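Local coordinates for protein esterase (Thermotoga maritima, PDB 3DOH) that probably hydrolyses carboxylic esters, as a thermostable esterase that joins an immunoglobulin-like domain to an alpha/beta-hydrolase domain, at residues 9-14 / 108-113; 45-48 / 53-56. One frame throughout, in Å; residues are numbered along the deposited sequence.

Contact 1 of 2, residues 9-14 / 108-113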
# COMPACT_ATOMS: atom_id res chain seq x y z
N VAL A 9 -32.50 21.09 6.41
CA VAL A 9 -31.35 20.38 5.89
C VAL A 9 -31.45 20.37 4.37
O VAL A 9 -32.40 19.85 3.79
CB VAL A 9 -31.22 18.99 6.49
CG1 VAL A 9 -31.67 19.03 7.94
CG2 VAL A 9 -32.10 18.06 5.75
N THR A 10 -30.51 21.04 3.74
CA THR A 10 -30.61 21.36 2.35
C THR A 10 -29.46 20.68 1.62
O THR A 10 -28.30 20.84 1.98
CB THR A 10 -30.53 22.85 2.14
OG1 THR A 10 -31.42 23.53 3.04
CG2 THR A 10 -30.89 23.20 0.72
N LEU A 11 -29.82 19.90 0.63
CA LEU A 11 -28.90 19.25 -0.26
C LEU A 11 -28.35 20.24 -1.27
O LEU A 11 -29.12 20.83 -2.02
CB LEU A 11 -29.67 18.17 -1.00
CG LEU A 11 -29.66 16.78 -0.36
CD1 LEU A 11 -29.52 16.86 1.14
CD2 LEU A 11 -30.86 15.94 -0.82
N ILE A 12 -27.04 20.45 -1.29
CA ILE A 12 -26.46 21.31 -2.31
C ILE A 12 -25.94 20.44 -3.47
O ILE A 12 -25.08 19.54 -3.25
CB ILE A 12 -25.32 22.21 -1.75
CG1 ILE A 12 -25.68 22.79 -0.38
CG2 ILE A 12 -24.96 23.31 -2.77
CD1 ILE A 12 -26.86 23.79 -0.41
N THR A 13 -26.47 20.69 -4.67
CA THR A 13 -26.00 20.06 -5.90
C THR A 13 -25.33 21.08 -6.75
O THR A 13 -25.64 22.28 -6.66
CB THR A 13 -27.12 19.38 -6.79
OG1 THR A 13 -28.04 20.36 -7.30
CG2 THR A 13 -27.88 18.28 -6.02
N LYS A 14 -24.42 20.61 -7.59
CA LYS A 14 -23.65 21.48 -8.44
C LYS A 14 -23.34 20.67 -9.70
O LYS A 14 -23.18 19.43 -9.62
CB LYS A 14 -22.38 21.83 -7.68
CG LYS A 14 -21.48 22.82 -8.35
CD LYS A 14 -20.07 22.54 -7.93
CE LYS A 14 -19.22 23.78 -7.94
NZ LYS A 14 -19.52 24.62 -6.75
N LEU A 108 -33.94 12.44 -5.14
CA LEU A 108 -32.84 12.43 -4.16
C LEU A 108 -33.30 12.09 -2.77
O LEU A 108 -34.28 12.64 -2.30
CB LEU A 108 -32.08 13.77 -4.15
CG LEU A 108 -31.20 13.98 -5.37
CD1 LEU A 108 -30.56 15.37 -5.35
CD2 LEU A 108 -30.16 12.85 -5.41
N ASP A 109 -32.51 11.27 -2.09
CA ASP A 109 -32.91 10.64 -0.88
C ASP A 109 -31.79 10.46 0.19
O ASP A 109 -30.98 9.52 0.15
CB ASP A 109 -33.46 9.30 -1.26
CG ASP A 109 -34.73 9.01 -0.57
OD1 ASP A 109 -34.75 9.18 0.68
OD2 ASP A 109 -35.71 8.64 -1.26
N TYR A 110 -31.80 11.35 1.17
CA TYR A 110 -30.70 11.50 2.07
C TYR A 110 -31.14 11.51 3.49
O TYR A 110 -32.22 12.00 3.83
CB TYR A 110 -30.01 12.82 1.81
CG TYR A 110 -28.94 12.75 0.77
CD1 TYR A 110 -29.25 12.40 -0.56
CD2 TYR A 110 -27.62 13.06 1.08
CE1 TYR A 110 -28.24 12.36 -1.54
CE2 TYR A 110 -26.62 13.02 0.12
CZ TYR A 110 -26.93 12.68 -1.18
OH TYR A 110 -25.92 12.63 -2.11
N ILE A 111 -30.28 10.99 4.34
CA ILE A 111 -30.46 11.20 5.75
C ILE A 111 -29.14 11.69 6.31
O ILE A 111 -28.07 11.26 5.85
CB ILE A 111 -31.04 9.95 6.44
CG1 ILE A 111 -31.05 10.09 7.95
CG2 ILE A 111 -30.35 8.70 6.00
CD1 ILE A 111 -31.94 8.97 8.56
N VAL A 112 -29.26 12.63 7.25
CA VAL A 112 -28.17 13.37 7.77
C VAL A 112 -28.23 13.30 9.27
O VAL A 112 -29.33 13.33 9.85
CB VAL A 112 -28.31 14.84 7.39
CG1 VAL A 112 -27.18 15.70 8.02
CG2 VAL A 112 -28.31 14.97 5.90
N SER A 113 -27.06 13.24 9.91
CA SER A 113 -27.00 13.31 11.35
C SER A 113 -25.93 14.20 11.95
O SER A 113 -24.78 14.20 11.53
CB SER A 113 -26.80 11.94 11.92
OG SER A 113 -28.05 11.35 12.08

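Contact 2 of 2, residues 45-48 / 53-56. With SO4 (sulfate ion), chain E.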
# COMPACT_ATOMS: atom_id res chain seq x y z
N VAL A 45 -23.50 11.68 6.75
CA VAL A 45 -24.37 11.95 5.61
C VAL A 45 -24.56 10.67 4.79
O VAL A 45 -23.61 9.97 4.54
CB VAL A 45 -23.80 13.11 4.77
CG1 VAL A 45 -24.60 13.32 3.50
CG2 VAL A 45 -23.79 14.41 5.56
N LYS A 46 -25.79 10.34 4.39
CA LYS A 46 -26.00 9.06 3.64
C LYS A 46 -26.98 9.22 2.52
O LYS A 46 -27.86 10.04 2.63
CB LYS A 46 -26.47 7.93 4.57
CG LYS A 46 -25.35 7.33 5.38
CD LYS A 46 -25.85 6.46 6.52
CE LYS A 46 -24.67 5.95 7.38
NZ LYS A 46 -23.55 5.30 6.58
N VAL A 47 -26.78 8.50 1.42
CA VAL A 47 -27.75 8.45 0.35
C VAL A 47 -28.48 7.13 0.42
O VAL A 47 -27.95 6.15 0.94
CB VAL A 47 -27.08 8.58 -1.03
CG1 VAL A 47 -27.68 9.73 -1.82
CG2 VAL A 47 -25.58 8.76 -0.87
N LYS A 48 -29.70 7.09 -0.10
CA LYS A 48 -30.33 5.82 -0.42
C LYS A 48 -29.95 5.41 -1.84
O LYS A 48 -29.90 6.23 -2.76
CB LYS A 48 -31.84 5.86 -0.24
CG LYS A 48 -32.38 4.61 0.50
CD LYS A 48 -33.75 4.15 -0.03
CE LYS A 48 -34.95 4.73 0.75
NZ LYS A 48 -35.48 3.76 1.74
N TYR A 53 -28.51 2.35 2.27
CA TYR A 53 -27.81 3.62 2.31
C TYR A 53 -26.34 3.40 2.19
O TYR A 53 -25.81 2.43 2.70
CB TYR A 53 -28.07 4.33 3.61
CG TYR A 53 -29.44 4.85 3.70
CD1 TYR A 53 -29.73 6.12 3.24
CD2 TYR A 53 -30.48 4.07 4.23
CE1 TYR A 53 -31.00 6.63 3.29
CE2 TYR A 53 -31.78 4.58 4.31
CZ TYR A 53 -32.01 5.87 3.84
OH TYR A 53 -33.26 6.41 3.86
N SER A 54 -25.66 4.32 1.52
CA SER A 54 -24.25 4.32 1.63
C SER A 54 -23.77 5.71 2.12
O SER A 54 -24.51 6.70 1.99
CB SER A 54 -23.63 3.81 0.33
OG SER A 54 -23.75 4.76 -0.71
N SER A 55 -22.58 5.77 2.73
CA SER A 55 -22.08 7.05 3.29
C SER A 55 -21.55 7.95 2.21
O SER A 55 -20.96 7.50 1.22
CB SER A 55 -20.94 6.88 4.30
OG SER A 55 -21.13 5.81 5.18
N ARG A 56 -21.75 9.25 2.43
CA ARG A 56 -21.03 10.27 1.69
C ARG A 56 -19.91 10.64 2.61
O ARG A 56 -20.11 10.72 3.85
CB ARG A 56 -21.93 11.47 1.38
CG ARG A 56 -22.98 11.18 0.29
CD ARG A 56 -22.31 10.71 -1.00
NE ARG A 56 -21.29 11.67 -1.44
CZ ARG A 56 -21.54 12.80 -2.11
NH1 ARG A 56 -22.80 13.13 -2.43
NH2 ARG A 56 -20.53 13.61 -2.45
S SO4 E . -20.91 2.53 3.86
O1 SO4 E . -22.21 3.16 4.10
O2 SO4 E . -19.87 3.15 4.72
O3 SO4 E . -20.62 2.66 2.44
O4 SO4 E . -20.98 1.11 4.14
O HOH W 1 -20.97 10.47 6.34

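Contact 1 of 2, residues 9-14 / 108-113
L11 and Y110 carry this contact through apolar side chains, both of which leave the backbone toward the opposite segment. The isobutyl group of L11 sits over one face of the Y110 ring, with L11 CG 4.2 Å above the ring plane and displaced toward its rim. Both methyls take part: L11 CD2 lies 3.9 Å from Y110 CD1, and L11 CD1 is 4.1 Å from Y110 CB, so the leucine straddles the base of the ring and leaves the phenol end to other partners. With CG anti to the carbonyl carbon (chi1 -88°), the Y110 ring is set against the two L11 methyls.

Two further van der Waals contacts come from L108, just ahead of strand 110-114. Its CB approaches L11 CD2 at 4.2 Å, while L108 CD1 meets T13 CG2 at 4.0 Å. At T13 the first torsion divides the side chain by chemistry (OG1 at chi1 65°), with CG2 offered to L108 and OG1 hydrogen-bonded to E20 on the adjoining strand.

Polar bonding between 9-14 and 108-113 is absent. The closest CA atoms, those of L11 and Y110, are 8.3 Å apart, too far for neighbouring strands, and each backbone pairs with others: L11 with D135 and K137 of strand 129-139, I111 with K46 and D109 with K48 of strand 43-48. The hydroxyl of Y110 is satisfied by NH1 of R56, and its side chain also touches V22 and V45. Largely buried side chains packing across the interior between unpaired strands are typical of the beta-sandwich core of an immunoglobulin-like domain.

Contact 2 of 2, residues 45-48 / 53-56
K46 and S55 face each other as a non-hydrogen-bonded antiparallel pair, and their side chains supply the bond their backbones do not: K46 NZ donates to S55 OG over 2.8 Å. The serine hydroxyl therefore acts as acceptor from the lysine and turns its own proton to a sulfate, probably from the crystallisation liquor, although which sulfate oxygen receives it is not settled. S55 N also donates to sulfate O1, at 3.0 Å, and K46 NZ has a weak second acceptor in the carbonyl of D41 of the second subunit.

Between the backbones, V47 N donates to S54 O at 3.0 Å; the return bond from S54 N is less certain. R56 N donates to V45 O at 2.9 Å, with an N-H...O angle of 175°. The remaining polar atoms of these two residues' backbones are bridged by a water, which accepts from V45 N at 2.8 Å and donates to R56 O at 2.6 Å.

On the face with V47, V47 CG2 touches R56 CG at 3.7 Å, and the bent arginine chain leads its guanidinium away to a salt bridge with D89 and to the carbonyls of S86 and V22. S54 OG is hydrogen-bonded to ND1 of H91. On the K46 face, the first torsion of K48 (chi1 -135°) swings CG over the Y53 ring, 3.7 Å from its centroid and 17° off the normal, a CH-pi contact; the chain then bends at each later torsion. Replacing Y53 by an alanine would probably leave the K48 chain without its aromatic support and freer to turn. The whole is an antiparallel beta hairpin of the Ig-like domain.

In the fold
Contact 2 is nested within the chain loop that contact 1 closes, and their centres lie about 10 Å apart. Strand 110-114 and the residue before it are common ground: they border strand 43-48, with probable hydrogen bonds from K46 N to I111 O (2.9 Å) and K48 N to D109 O (2.7 Å). Contact 1 is largely buried, apolar across its interface, and formed between strand 8-16 and the non-adjacent strand 110-114 with its preceding loop. Contact 2 is partly buried and joins adjacent strands by backbone bonds; one face carries V45 and V47 inward to Y110, while the other offers S55 to sulfate, and K46 and Y53 pack on V116 of the second subunit.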